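Local atomic coordinates of IWS1 (Encephalitozoon cuniculi, PDB entry 2XPP), a protein that probably acts as a transcription factor in the regulation of RNA polymerase II, perhaps at both the recruitment and post-recruitment steps of the TATA-binding protein. Residues A[39-44]-A[81-86]; A[47-52]-A[88-93]; A[61-66]-A[94-99]; A[109-114]-A[129-134]. One frame throughout, in Å; residues are numbered along the deposited sequence.

Contact 1. Residues A[39-44]-A[81-86]; sequences ENVEEI and IKIRKR
V41 on helix 36-48 faces K82, I83 and R86 on helix 81-92 in a nearly parallel helix pair of this all-helical domain, a small case of how one buried branched residue can organise an interface edged by charges. The two short helical segments lie 9.9 Å apart at their axes and run in almost the same direction, at 18°, with the CA atoms of V41 and I83 6.4 Å from each other. The two methyls of V41 divide the work. CG2 lies over the aliphatic root of R86, 4.1 Å from its CB, while CG1 approaches I83 CG1 at 4.3 Å and also meets the end of K82. V41 meets R86 at CB and CG, while the R86 guanidinium forms salt bridges with D89 and D46. On the solvent-facing border, the extended chain of E42 crosses K82 at about a right angle. K82 reaches across toward helix 36-48 with CG opposite its backbone N (chi1 168°) and stays extended as far as CE, which comes 3.3 Å from E42 OE2; the bend at chi4 (-100°) sets the direction of NZ. The ammonium is less close: K82 NZ lies 4.1 Å from E42 OE2, too far for a salt bridge, although the opposite charges probably still attract. A water completes the border, accepting from the backbone N of E42 at 3.0 Å and, weakly, from K82 NZ at 3.4 Å.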
loop_
_atom_site.group_PDB
_atom_site.type_symbol
_atom_site.label_atom_id
_atom_site.label_comp_id
_atom_site.label_asym_id
_atom_site.label_seq_id
_atom_site.Cartn_x
_atom_site.Cartn_y
_atom_site.Cartn_z
ATOM N N GLU A 39 4.419 16.088 2.129
ATOM C CA GLU A 39 4.597 16.951 3.303
ATOM C C GLU A 39 4.275 16.198 4.611
ATOM O O GLU A 39 4.671 16.629 5.707
ATOM C CB GLU A 39 3.769 18.240 3.185
ATOM C CG GLU A 39 4.320 19.182 2.093
ATOM C CD GLU A 39 3.374 20.332 1.699
ATOM O OE1 GLU A 39 2.220 20.354 2.176
ATOM O OE2 GLU A 39 3.799 21.227 0.905
ATOM N N ASN A 40 3.565 15.078 4.490
ATOM C CA ASN A 40 3.062 14.379 5.677
ATOM C C ASN A 40 3.601 12.966 5.839
ATOM O O ASN A 40 3.383 12.342 6.884
ATOM C CB ASN A 40 1.532 14.340 5.644
ATOM C CG ASN A 40 0.922 15.685 5.925
ATOM O OD1 ASN A 40 0.817 16.097 7.086
ATOM N ND2 ASN A 40 0.557 16.414 4.881
ATOM N N VAL A 41 4.240 12.434 4.804
ATOM C CA VAL A 41 4.617 11.021 4.810
ATOM C C VAL A 41 5.546 10.654 5.982
ATOM O O VAL A 41 5.398 9.546 6.540
ATOM C CB VAL A 41 5.207 10.498 3.455
ATOM C CG1 VAL A 41 6.551 11.140 3.090
ATOM C CG2 VAL A 41 5.305 8.980 3.468
ATOM N N GLU A 42 6.491 11.524 6.321
ATOM C CA GLU A 42 7.461 11.176 7.394
ATOM C C GLU A 42 6.742 11.046 8.730
ATOM O O GLU A 42 6.901 10.033 9.437
ATOM C CB GLU A 42 8.608 12.175 7.454
ATOM C CG GLU A 42 9.623 11.942 6.329
ATOM C CD GLU A 42 10.883 12.869 6.390
ATOM O OE1 GLU A 42 10.907 13.877 7.162
ATOM O OE2 GLU A 42 11.863 12.582 5.649
ATOM N N GLU A 43 5.886 12.004 9.020
ATOM C CA GLU A 43 5.102 11.967 10.258
ATOM C C GLU A 43 4.143 10.799 10.324
ATOM O O GLU A 43 4.112 10.067 11.328
ATOM C CB GLU A 43 4.287 13.240 10.434
ATOM C CG GLU A 43 3.582 13.285 11.780
ATOM C CD GLU A 43 2.557 14.404 11.896
ATOM O OE1 GLU A 43 2.649 15.415 11.151
ATOM O OE2 GLU A 43 1.669 14.262 12.763
ATOM N N ILE A 44 3.344 10.639 9.267
ATOM C CA ILE A 44 2.356 9.567 9.238
ATOM C C ILE A 44 3.036 8.189 9.272
ATOM O O ILE A 44 2.560 7.274 9.954
ATOM C CB ILE A 44 1.383 9.740 8.057
ATOM C CG1 ILE A 44 0.462 10.942 8.349
ATOM C CG2 ILE A 44 0.556 8.423 7.795
ATOM C CD1 ILE A 44 -0.446 11.324 7.227
ATOM N N ILE A 81 9.090 9.307 -5.160
ATOM C CA ILE A 81 9.783 8.059 -4.743
ATOM C C ILE A 81 9.971 8.028 -3.197
ATOM O O ILE A 81 10.108 6.937 -2.581
ATOM C CB ILE A 81 11.136 7.888 -5.518
ATOM C CG1 ILE A 81 11.601 6.408 -5.431
ATOM C CG2 ILE A 81 12.186 8.871 -5.025
ATOM C CD1 ILE A 81 12.819 6.103 -6.201
ATOM N N LYS A 82 9.996 9.199 -2.561
ATOM C CA LYS A 82 10.162 9.184 -1.080
ATOM C C LYS A 82 8.952 8.519 -0.417
ATOM O O LYS A 82 9.091 7.761 0.570
ATOM C CB LYS A 82 10.397 10.587 -0.553
ATOM C CG LYS A 82 10.291 10.680 0.976
ATOM C CD LYS A 82 10.852 12.002 1.445
ATOM C CE LYS A 82 10.280 12.433 2.787
ATOM N NZ LYS A 82 9.176 13.478 2.621
ATOM N N ILE A 83 7.755 8.765 -0.966
ATOM C CA ILE A 83 6.547 8.091 -0.536
ATOM C C ILE A 83 6.557 6.584 -0.804
ATOM O O ILE A 83 6.228 5.764 0.091
ATOM C CB ILE A 83 5.291 8.714 -1.197
ATOM C CG1 ILE A 83 5.276 10.227 -0.902
ATOM C CG2 ILE A 83 4.025 7.921 -0.777
ATOM C CD1 ILE A 83 4.504 11.006 -1.972
ATOM N N ARG A 84 6.979 6.227 -2.011
ATOM C CA ARG A 84 7.076 4.824 -2.431
ATOM C C ARG A 84 7.993 4.072 -1.467
ATOM O O ARG A 84 7.632 2.992 -0.960
ATOM C CB ARG A 84 7.587 4.732 -3.863
ATOM C CG ARG A 84 6.615 5.481 -4.798
ATOM C CD ARG A 84 6.706 5.083 -6.255
ATOM N NE ARG A 84 8.033 4.968 -6.873
ATOM C CZ ARG A 84 8.601 5.922 -7.630
ATOM N NH1 ARG A 84 8.012 7.101 -7.763
ATOM N NH2 ARG A 84 9.776 5.722 -8.227
ATOM N N LYS A 85 9.163 4.631 -1.220
ATOM C CA LYS A 85 10.146 3.950 -0.345
ATOM C C LYS A 85 9.626 3.830 1.073
ATOM O O LYS A 85 9.680 2.734 1.681
ATOM C CB LYS A 85 11.458 4.709 -0.341
ATOM C CG LYS A 85 12.169 4.476 -1.621
ATOM C CD LYS A 85 13.484 5.200 -1.569
ATOM C CE LYS A 85 14.263 4.792 -2.774
ATOM N NZ LYS A 85 15.598 5.441 -2.734
ATOM N N ARG A 86 9.120 4.927 1.611
ATOM C CA ARG A 86 8.773 4.928 3.024
ATOM C C ARG A 86 7.571 4.017 3.342
ATOM O O ARG A 86 7.608 3.309 4.335
ATOM C CB ARG A 86 8.464 6.317 3.469
ATOM C CG ARG A 86 8.197 6.367 4.938
ATOM C CD ARG A 86 9.507 6.165 5.750
ATOM N NE ARG A 86 9.177 6.294 7.159
ATOM C CZ ARG A 86 9.696 5.595 8.154
ATOM N NH1 ARG A 86 10.630 4.675 7.923
ATOM N NH2 ARG A 86 9.270 5.825 9.386
HETATM O O HOH W 1 7.124 14.247 5.214
#

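Contact 2. Residues A[47-52]-A[88-93]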
loop_
_atom_site.group_PDB
_atom_site.type_symbol
_atom_site.label_atom_id
_atom_site.label_comp_id
_atom_site.label_asym_id
_atom_site.label_seq_id
_atom_site.Cartn_x
_atom_site.Cartn_y
_atom_site.Cartn_z
ATOM N N ILE A 47 4.000 7.145 12.734
ATOM C CA ILE A 47 2.846 6.628 13.469
ATOM C C ILE A 47 2.434 5.223 13.009
ATOM O O ILE A 47 2.122 4.364 13.842
ATOM C CB ILE A 47 1.639 7.580 13.388
ATOM C CG1 ILE A 47 2.033 8.953 13.932
ATOM C CG2 ILE A 47 0.413 6.974 14.082
ATOM C CD1 ILE A 47 1.048 10.055 13.587
ATOM N N LEU A 48 2.435 4.996 11.704
ATOM C CA LEU A 48 2.074 3.699 11.152
ATOM C C LEU A 48 3.006 2.603 11.626
ATOM O O LEU A 48 2.646 1.413 11.550
ATOM C CB LEU A 48 2.089 3.745 9.633
ATOM C CG LEU A 48 1.006 4.575 8.954
ATOM C CD1 LEU A 48 1.339 4.587 7.479
ATOM C CD2 LEU A 48 -0.394 3.962 9.197
ATOM N N MET A 49 4.185 2.997 12.102
ATOM C CA MET A 49 5.174 2.021 12.624
ATOM C C MET A 49 4.932 1.590 14.086
ATOM O O MET A 49 5.641 0.719 14.590
ATOM C CB MET A 49 6.622 2.584 12.545
ATOM C CG MET A 49 7.095 2.998 11.160
ATOM S SD MET A 49 7.737 1.591 10.296
ATOM C CE MET A 49 8.649 2.386 9.022
ATOM N N SER A 50 4.011 2.250 14.784
ATOM C CA SER A 50 3.778 1.995 16.209
ATOM C C SER A 50 3.349 0.560 16.403
ATOM O O SER A 50 2.370 0.126 15.838
ATOM C CB SER A 50 2.646 2.905 16.747
ATOM O OG SER A 50 2.249 2.454 18.030
ATOM N N LYS A 51 4.091 -0.197 17.191
ATOM C CA LYS A 51 3.689 -1.579 17.472
ATOM C C LYS A 51 2.398 -1.629 18.294
ATOM O O LYS A 51 1.596 -2.549 18.115
ATOM C CB LYS A 51 4.810 -2.343 18.192
ATOM C CG LYS A 51 6.087 -2.532 17.321
ATOM C CD LYS A 51 5.802 -3.194 15.978
ATOM C CE LYS A 51 7.077 -3.686 15.334
ATOM N NZ LYS A 51 6.809 -3.960 13.902
ATOM N N ALA A 52 2.172 -0.627 19.136
ATOM C CA ALA A 52 0.976 -0.639 19.999
ATOM C C ALA A 52 -0.275 -0.351 19.150
ATOM O O ALA A 52 -1.362 -0.847 19.468
ATOM C CB ALA A 52 1.087 0.374 21.084
ATOM N N LEU A 88 6.666 1.348 1.565
ATOM C CA LEU A 88 7.059 -0.062 1.443
ATOM C C LEU A 88 7.791 -0.457 2.730
ATOM O O LEU A 88 7.641 -1.570 3.201
ATOM C CB LEU A 88 7.998 -0.313 0.253
ATOM C CG LEU A 88 7.293 -0.268 -1.116
ATOM C CD1 LEU A 88 8.331 -0.596 -2.155
ATOM C CD2 LEU A 88 6.088 -1.216 -1.260
ATOM N N ASP A 89 8.599 0.457 3.282
ATOM C CA ASP A 89 9.288 0.194 4.571
ATOM C C ASP A 89 8.269 -0.073 5.693
ATOM O O ASP A 89 8.477 -1.011 6.515
ATOM C CB ASP A 89 10.172 1.400 4.933
ATOM C CG ASP A 89 10.906 1.246 6.259
ATOM O OD1 ASP A 89 11.471 0.152 6.542
ATOM O OD2 ASP A 89 10.952 2.266 7.001
ATOM N N VAL A 90 7.248 0.776 5.787
ATOM C CA VAL A 90 6.126 0.571 6.730
ATOM C C VAL A 90 5.492 -0.845 6.602
ATOM O O VAL A 90 5.391 -1.577 7.598
ATOM C CB VAL A 90 5.040 1.657 6.591
ATOM C CG1 VAL A 90 3.728 1.276 7.344
ATOM C CG2 VAL A 90 5.572 2.995 7.145
ATOM N N LEU A 91 5.085 -1.189 5.382
ATOM C CA LEU A 91 4.433 -2.483 5.108
ATOM C C LEU A 91 5.297 -3.669 5.560
ATOM O O LEU A 91 4.769 -4.654 6.078
ATOM C CB LEU A 91 4.130 -2.575 3.612
ATOM C CG LEU A 91 2.988 -1.674 3.156
ATOM C CD1 LEU A 91 2.961 -1.661 1.692
ATOM C CD2 LEU A 91 1.617 -2.133 3.697
ATOM N N LYS A 92 6.614 -3.548 5.410
ATOM C CA LYS A 92 7.538 -4.634 5.735
ATOM C C LYS A 92 7.486 -4.950 7.230
ATOM O O LYS A 92 7.745 -6.112 7.663
ATOM C CB LYS A 92 8.984 -4.243 5.362
ATOM C CG LYS A 92 9.970 -5.298 5.618
ATOM C CD LYS A 92 11.276 -4.868 4.978
ATOM C CE LYS A 92 12.459 -5.184 5.844
ATOM N NZ LYS A 92 13.689 -4.722 5.125
ATOM N N THR A 93 7.150 -3.931 8.021
ATOM C CA THR A 93 7.167 -4.043 9.482
ATOM C C THR A 93 5.867 -4.595 10.064
ATOM O O THR A 93 5.822 -4.887 11.263
ATOM C CB THR A 93 7.459 -2.696 10.220
ATOM O OG1 THR A 93 6.330 -1.823 10.150
ATOM C CG2 THR A 93 8.727 -1.987 9.682
HETATM O O HOH W 2 5.700 -1.728 12.907
#
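M49 turns twice in the same sense, at chi1 (-58°) and chi2 (-85°), and this double bend carries its thioether over the last turn of helix 81-92, where it meets D89, V90 and T93. The terminal CE rests 3.7 Å from V90 CG2 and close to the carboxylate of D89, whose main polar partner is R86. One atom back, M49 SD is 3.7 Å from T93 OG1 and nearly as close to the threonine methyl, the two side chains crossing at about a right angle. V90 uses its other methyl for L48: CG1 sits 3.7 Å from L48 CB. The T93 hydroxyl is well engaged. It donates to V90 O at 2.7 Å, in the carbonyl plane and on a lone pair, and accepts from a water 2.8 Å from OG1. That water also donates to M49 O and takes a bond from K51 NZ at 2.7 Å, so a single molecule joins both chain segments where direct bonds are lacking. The contact thus brings the end region of helix 36-48 and the turn that follows it against the end region of helix 81-92, with L48 continuing onto I62 of helix 62-70 and L91 turned to the other flank of helix 81-92, where helices 62-70, 106-115 and 121-138 pack.

Contact 3. Residues A[61-66]-A[94-99]; sequences GILDEI and MKIHKE
L63 and I96 bring the first turn of helix 62-70 against the extended linker 94-97, their CA atoms 9.3 Å apart, so the gap is spanned by side chains rather than by close backbones. G61, with positive phi (79°), is the C-prime residue of a Schellman motif that ends helix 54-59, and the chain enters the next helix at once. On the other side K95 centres an inverse gamma turn, which leaves M94 and I96, its two neighbours, both directed at helix 62-70. I96 and L63 reach toward each other tip to tip, with I96 CD1 3.8 Å from L63 CD2. M94 follows a longer course: its chain is extended beyond CG (chi2 173°), which takes the methyl deep among the isoleucines. M94 CE meets I66 CD1 end-on at 4.1 Å and passes I62 CG2 at 4.4 Å, while M94 SD lies 4.3 Å from L63 CD2. All five residues are buried and the meeting is wholly apolar, held by dispersion and by exclusion of water. Polar groups are dealt with at the margins: the backbone N of K95 donates to Q54, and H97, the N-cap of helix 98-104, gives its backbone N to H100. L91 of helix 81-92 touches L63, I66 and I96, so helix 81-92 shares this core with helix 62-70 and the linker. Such an arrangement, in which a short linker between two helices lends hydrophobic residues to the core, belongs to the compact helical bundle of the TFIIS N-terminal family.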
loop_
_atom_site.group_PDB
_atom_site.type_symbol
_atom_site.label_atom_id
_atom_site.label_comp_id
_atom_site.label_asym_id
_atom_site.label_seq_id
_atom_site.Cartn_x
_atom_site.Cartn_y
_atom_site.Cartn_z
ATOM N N GLY A 61 -8.568 -1.342 8.645
ATOM C CA GLY A 61 -8.413 -1.302 7.162
ATOM C C GLY A 61 -7.395 -0.293 6.668
ATOM O O GLY A 61 -7.489 0.211 5.538
ATOM N N ILE A 62 -6.364 -0.030 7.479
ATOM C CA ILE A 62 -5.391 0.996 7.092
ATOM C C ILE A 62 -4.661 0.580 5.797
ATOM O O ILE A 62 -4.056 1.442 5.116
ATOM C CB ILE A 62 -4.357 1.314 8.223
ATOM C CG1 ILE A 62 -3.666 2.678 8.012
ATOM C CG2 ILE A 62 -3.289 0.218 8.284
ATOM C CD1 ILE A 62 -4.616 3.856 8.070
ATOM N N LEU A 63 -4.642 -0.714 5.475
ATOM C CA LEU A 63 -4.005 -1.121 4.238
ATOM C C LEU A 63 -4.663 -0.497 3.024
ATOM O O LEU A 63 -3.980 -0.315 1.991
ATOM C CB LEU A 63 -3.879 -2.667 4.066
ATOM C CG LEU A 63 -2.982 -3.286 5.122
ATOM C CD1 LEU A 63 -3.035 -4.824 5.007
ATOM C CD2 LEU A 63 -1.512 -2.808 5.059
ATOM N N ASP A 64 -5.960 -0.181 3.118
ATOM C CA ASP A 64 -6.673 0.518 2.021
ATOM C C ASP A 64 -6.043 1.882 1.754
ATOM O O ASP A 64 -5.857 2.258 0.572
ATOM C CB ASP A 64 -8.160 0.745 2.374
ATOM C CG ASP A 64 -8.970 -0.541 2.486
ATOM O OD1 ASP A 64 -8.453 -1.667 2.299
ATOM O OD2 ASP A 64 -10.172 -0.408 2.784
ATOM N N GLU A 65 -5.725 2.637 2.815
ATOM C CA GLU A 65 -5.156 4.001 2.661
ATOM C C GLU A 65 -3.701 3.904 2.213
ATOM O O GLU A 65 -3.250 4.695 1.371
ATOM C CB GLU A 65 -5.223 4.807 3.973
ATOM C CG GLU A 65 -6.652 5.358 4.189
ATOM C CD GLU A 65 -7.682 4.262 4.391
ATOM O OE1 GLU A 65 -7.427 3.271 5.133
ATOM O OE2 GLU A 65 -8.776 4.376 3.807
ATOM N N ILE A 66 -2.968 2.923 2.758
ATOM C CA ILE A 66 -1.572 2.735 2.321
ATOM C C ILE A 66 -1.539 2.420 0.807
ATOM O O ILE A 66 -0.763 3.042 0.046
ATOM C CB ILE A 66 -0.835 1.692 3.140
ATOM C CG1 ILE A 66 -0.638 2.248 4.568
ATOM C CG2 ILE A 66 0.559 1.422 2.507
ATOM C CD1 ILE A 66 -0.154 1.109 5.572
ATOM N N MET A 94 4.830 -4.695 9.248
ATOM C CA MET A 94 3.492 -5.072 9.741
ATOM C C MET A 94 3.209 -6.570 9.680
ATOM O O MET A 94 3.632 -7.253 8.722
ATOM C CB MET A 94 2.433 -4.307 8.926
ATOM C CG MET A 94 2.432 -2.860 9.290
ATOM S SD MET A 94 1.331 -1.983 8.175
ATOM C CE MET A 94 0.915 -0.581 9.184
ATOM N N LYS A 95 2.499 -7.098 10.699
ATOM C CA LYS A 95 2.160 -8.520 10.722
ATOM C C LYS A 95 0.891 -8.739 9.869
ATOM O O LYS A 95 -0.203 -8.914 10.400
ATOM C CB LYS A 95 1.953 -9.029 12.157
ATOM C CG LYS A 95 3.240 -9.005 12.958
ATOM C CD LYS A 95 3.120 -9.633 14.332
ATOM C CE LYS A 95 4.426 -9.465 15.112
ATOM N NZ LYS A 95 4.408 -10.053 16.519
ATOM N N ILE A 96 1.113 -8.784 8.557
ATOM C CA ILE A 96 0.057 -8.843 7.534
ATOM C C ILE A 96 -0.253 -10.276 7.137
ATOM O O ILE A 96 0.651 -11.044 6.764
ATOM C CB ILE A 96 0.453 -7.954 6.351
ATOM C CG1 ILE A 96 0.409 -6.469 6.776
ATOM C CG2 ILE A 96 -0.452 -8.190 5.178
ATOM C CD1 ILE A 96 1.081 -5.503 5.750
ATOM N N HIS A 97 -1.523 -10.640 7.215
ATOM C CA HIS A 97 -1.908 -12.014 7.003
ATOM C C HIS A 97 -2.888 -12.078 5.847
ATOM O O HIS A 97 -3.316 -11.047 5.318
ATOM C CB HIS A 97 -2.495 -12.637 8.289
ATOM C CG HIS A 97 -1.537 -12.633 9.456
ATOM N ND1 HIS A 97 -0.186 -12.888 9.322
ATOM C CD2 HIS A 97 -1.737 -12.368 10.768
ATOM C CE1 HIS A 97 0.401 -12.802 10.505
ATOM N NE2 HIS A 97 -0.519 -12.491 11.401
ATOM N N LYS A 98 -3.243 -13.305 5.460
ATOM C CA LYS A 98 -4.124 -13.508 4.307
ATOM C C LYS A 98 -5.355 -12.595 4.258
ATOM O O LYS A 98 -5.641 -12.005 3.226
ATOM C CB LYS A 98 -4.525 -14.987 4.291
ATOM C CG LYS A 98 -5.588 -15.325 3.243
ATOM C CD LYS A 98 -6.016 -16.802 3.353
ATOM C CE LYS A 98 -6.682 -17.158 4.688
ATOM N NZ LYS A 98 -5.726 -17.786 5.669
ATOM N N GLU A 99 -6.092 -12.504 5.364
ATOM C CA GLU A 99 -7.345 -11.749 5.402
ATOM C C GLU A 99 -7.136 -10.275 5.174
ATOM O O GLU A 99 -7.901 -9.644 4.441
ATOM C CB GLU A 99 -8.096 -12.000 6.719
ATOM C CG GLU A 99 -8.522 -13.477 6.930
ATOM C CD GLU A 99 -7.420 -14.402 7.499
ATOM O OE1 GLU A 99 -6.270 -13.934 7.861
ATOM O OE2 GLU A 99 -7.735 -15.625 7.572
#

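Contact 4. Residues A[109-114]-A[129-134]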
loop_
_atom_site.group_PDB
_atom_site.type_symbol
_atom_site.label_atom_id
_atom_site.label_comp_id
_atom_site.label_asym_id
_atom_site.label_seq_id
_atom_site.Cartn_x
_atom_site.Cartn_y
_atom_site.Cartn_z
ATOM N N ILE A 109 -0.969 -3.491 -5.776
ATOM C CA ILE A 109 -0.074 -2.335 -6.068
ATOM C C ILE A 109 1.383 -2.676 -5.764
ATOM O O ILE A 109 2.273 -2.309 -6.530
ATOM C CB ILE A 109 -0.525 -1.000 -5.398
ATOM C CG1 ILE A 109 0.289 0.206 -5.960
ATOM C CG2 ILE A 109 -0.381 -1.033 -3.842
ATOM C CD1 ILE A 109 0.179 0.456 -7.490
ATOM N N VAL A 110 1.621 -3.442 -4.697
ATOM C CA VAL A 110 3.003 -3.852 -4.414
ATOM C C VAL A 110 3.530 -4.763 -5.526
ATOM O O VAL A 110 4.695 -4.624 -5.929
ATOM C CB VAL A 110 3.123 -4.504 -3.024
ATOM C CG1 VAL A 110 4.569 -5.071 -2.808
ATOM C CG2 VAL A 110 2.721 -3.452 -1.917
ATOM N N TYR A 111 2.659 -5.660 -6.030
ATOM C CA TYR A 111 3.022 -6.504 -7.139
ATOM C C TYR A 111 3.423 -5.630 -8.339
ATOM O O TYR A 111 4.452 -5.892 -9.004
ATOM C CB TYR A 111 1.933 -7.534 -7.477
ATOM C CG TYR A 111 2.428 -8.445 -8.574
ATOM C CD1 TYR A 111 3.303 -9.502 -8.285
ATOM C CD2 TYR A 111 2.122 -8.167 -9.912
ATOM C CE1 TYR A 111 3.808 -10.309 -9.296
ATOM C CE2 TYR A 111 2.628 -8.963 -10.937
ATOM C CZ TYR A 111 3.456 -10.038 -10.615
ATOM O OH TYR A 111 3.941 -10.841 -11.632
ATOM N N PHE A 112 2.631 -4.573 -8.602
ATOM C CA PHE A 112 2.976 -3.710 -9.710
ATOM C C PHE A 112 4.359 -3.056 -9.517
ATOM O O PHE A 112 5.159 -2.973 -10.461
ATOM C CB PHE A 112 1.895 -2.645 -9.944
ATOM C CG PHE A 112 2.284 -1.672 -11.029
ATOM C CD1 PHE A 112 2.410 -2.098 -12.368
ATOM C CD2 PHE A 112 2.581 -0.380 -10.693
ATOM C CE1 PHE A 112 2.815 -1.177 -13.382
ATOM C CE2 PHE A 112 2.991 0.536 -11.676
ATOM C CZ PHE A 112 3.115 0.136 -12.997
ATOM N N TYR A 113 4.660 -2.633 -8.293
ATOM C CA TYR A 113 5.944 -2.014 -8.027
ATOM C C TYR A 113 7.056 -2.993 -8.363
ATOM O O TYR A 113 8.106 -2.563 -8.866
ATOM C CB TYR A 113 6.063 -1.592 -6.575
ATOM C CG TYR A 113 5.439 -0.237 -6.253
ATOM C CD1 TYR A 113 6.079 0.624 -5.346
ATOM C CD2 TYR A 113 4.216 0.184 -6.822
ATOM C CE1 TYR A 113 5.520 1.888 -5.009
ATOM C CE2 TYR A 113 3.663 1.465 -6.496
ATOM C CZ TYR A 113 4.338 2.291 -5.602
ATOM O OH TYR A 113 3.847 3.527 -5.243
ATOM N N SER A 114 6.834 -4.279 -8.080
ATOM C CA SER A 114 7.867 -5.307 -8.280
ATOM C C SER A 114 8.158 -5.563 -9.760
ATOM O O SER A 114 9.207 -6.135 -10.092
ATOM C CB SER A 114 7.516 -6.619 -7.557
ATOM O OG SER A 114 6.490 -7.404 -8.202
ATOM N N ALA A 129 10.690 -8.336 -2.499
ATOM C CA ALA A 129 10.871 -9.023 -1.228
ATOM C C ALA A 129 9.555 -9.066 -0.409
ATOM O O ALA A 129 9.222 -10.076 0.267
ATOM C CB ALA A 129 11.991 -8.318 -0.444
ATOM N N LEU A 130 8.793 -7.981 -0.480
ATOM C CA LEU A 130 7.534 -7.908 0.210
ATOM C C LEU A 130 6.531 -8.907 -0.429
ATOM O O LEU A 130 5.797 -9.617 0.287
ATOM C CB LEU A 130 7.023 -6.470 0.116
ATOM C CG LEU A 130 5.946 -6.027 1.050
ATOM C CD1 LEU A 130 6.299 -6.339 2.532
ATOM C CD2 LEU A 130 5.774 -4.487 0.867
ATOM N N VAL A 131 6.513 -8.991 -1.767
ATOM C CA VAL A 131 5.658 -9.993 -2.447
ATOM C C VAL A 131 6.083 -11.379 -1.995
ATOM O O VAL A 131 5.252 -12.244 -1.699
ATOM C CB VAL A 131 5.731 -9.895 -4.011
ATOM C CG1 VAL A 131 5.029 -11.083 -4.731
ATOM C CG2 VAL A 131 5.139 -8.609 -4.496
ATOM N N GLN A 132 7.391 -11.647 -1.947
ATOM C CA GLN A 132 7.816 -12.981 -1.548
ATOM C C GLN A 132 7.437 -13.292 -0.101
ATOM O O GLN A 132 7.142 -14.432 0.193
ATOM C CB GLN A 132 9.329 -13.179 -1.776
ATOM C CG GLN A 132 9.610 -13.211 -3.302
ATOM C CD GLN A 132 8.567 -14.063 -4.106
ATOM O OE1 GLN A 132 7.730 -13.502 -4.831
ATOM N NE2 GLN A 132 8.627 -15.391 -3.955
ATOM N N LYS A 133 7.481 -12.291 0.779
ATOM C CA LYS A 133 7.077 -12.477 2.182
ATOM C C LYS A 133 5.593 -12.824 2.272
ATOM O O LYS A 133 5.198 -13.814 2.938
ATOM C CB LYS A 133 7.297 -11.184 2.969
ATOM C CG LYS A 133 6.909 -11.309 4.476
ATOM C CD LYS A 133 7.221 -9.979 5.203
ATOM C CE LYS A 133 6.787 -10.041 6.654
ATOM N NZ LYS A 133 7.118 -8.710 7.255
ATOM N N TRP A 134 4.784 -12.012 1.625
ATOM C CA TRP A 134 3.315 -12.221 1.639
ATOM C C TRP A 134 2.888 -13.489 0.917
ATOM O O TRP A 134 1.823 -14.063 1.239
ATOM C CB TRP A 134 2.612 -11.033 1.034
ATOM C CG TRP A 134 2.775 -9.791 1.866
ATOM C CD1 TRP A 134 3.245 -9.713 3.151
ATOM C CD2 TRP A 134 2.489 -8.464 1.453
ATOM N NE1 TRP A 134 3.270 -8.379 3.560
ATOM C CE2 TRP A 134 2.819 -7.602 2.527
ATOM C CE3 TRP A 134 2.012 -7.907 0.263
ATOM C CZ2 TRP A 134 2.641 -6.197 2.456
ATOM C CZ3 TRP A 134 1.837 -6.506 0.201
ATOM C CH2 TRP A 134 2.154 -5.684 1.296
#
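V110 of helix 106-115 spreads its side chain across L130, V131 and W134 of helix 121-138. Its CB already lies 4.0 Å from W134 CZ3. From there CG2 continues to the same corner of the indole, 3.8 Å from W134 CZ3, in an oblique approach. The other branch, CG1, stands opposite the backbone N (chi1 174°) and so points to the preceding turn of the partner helix, where it meets L130 CD2 at 3.9 Å and V131 CG2 at 4.0 Å. V110 and V131 slide past each other in opposite directions. V131 CG2 also touches Y111 CA at 4.0 Å, and V131 CG1 comes to the edge of the Y111 ring near its plane, 4.3 Å from CD1. The helical segments cross at -134° with axes 9.4 Å apart. Beyond V110, L91 of helix 81-92 adds to the same core, and V131 and W134 each pack on an aromatic side chain of another protein's chain, making this helix pair part of a binding surface. The S114 hydroxyl, buried beside V131 CG2, donates to Y111 O at 2.7 Å within its own helix. Cohesion between the segments therefore rests on apolar packing, with the serine hydroxyl satisfied within its own helix.

From the N terminus, the chain lays down 39-44, 47-52 and 61-66 before returning with 81-86, 88-93 and 94-99 in the same order, so contacts 1, 2 and 3 close long loops that cross one another. Contacts 1 and 2 fasten successive parts of helix 36-48 to helix 81-92 and meet where R86 touches M49; contact 3 then ties the start of helix 62-70 to the linker that leaves helix 81-92. Contact 4 comes afterwards in series, closing the short hairpin of helices 106-115 and 121-138. L91, from the 88-93 segment, reaches L63 of contact 3 and L130 of contact 4, while I96 meets W134, joining these three contacts into one core.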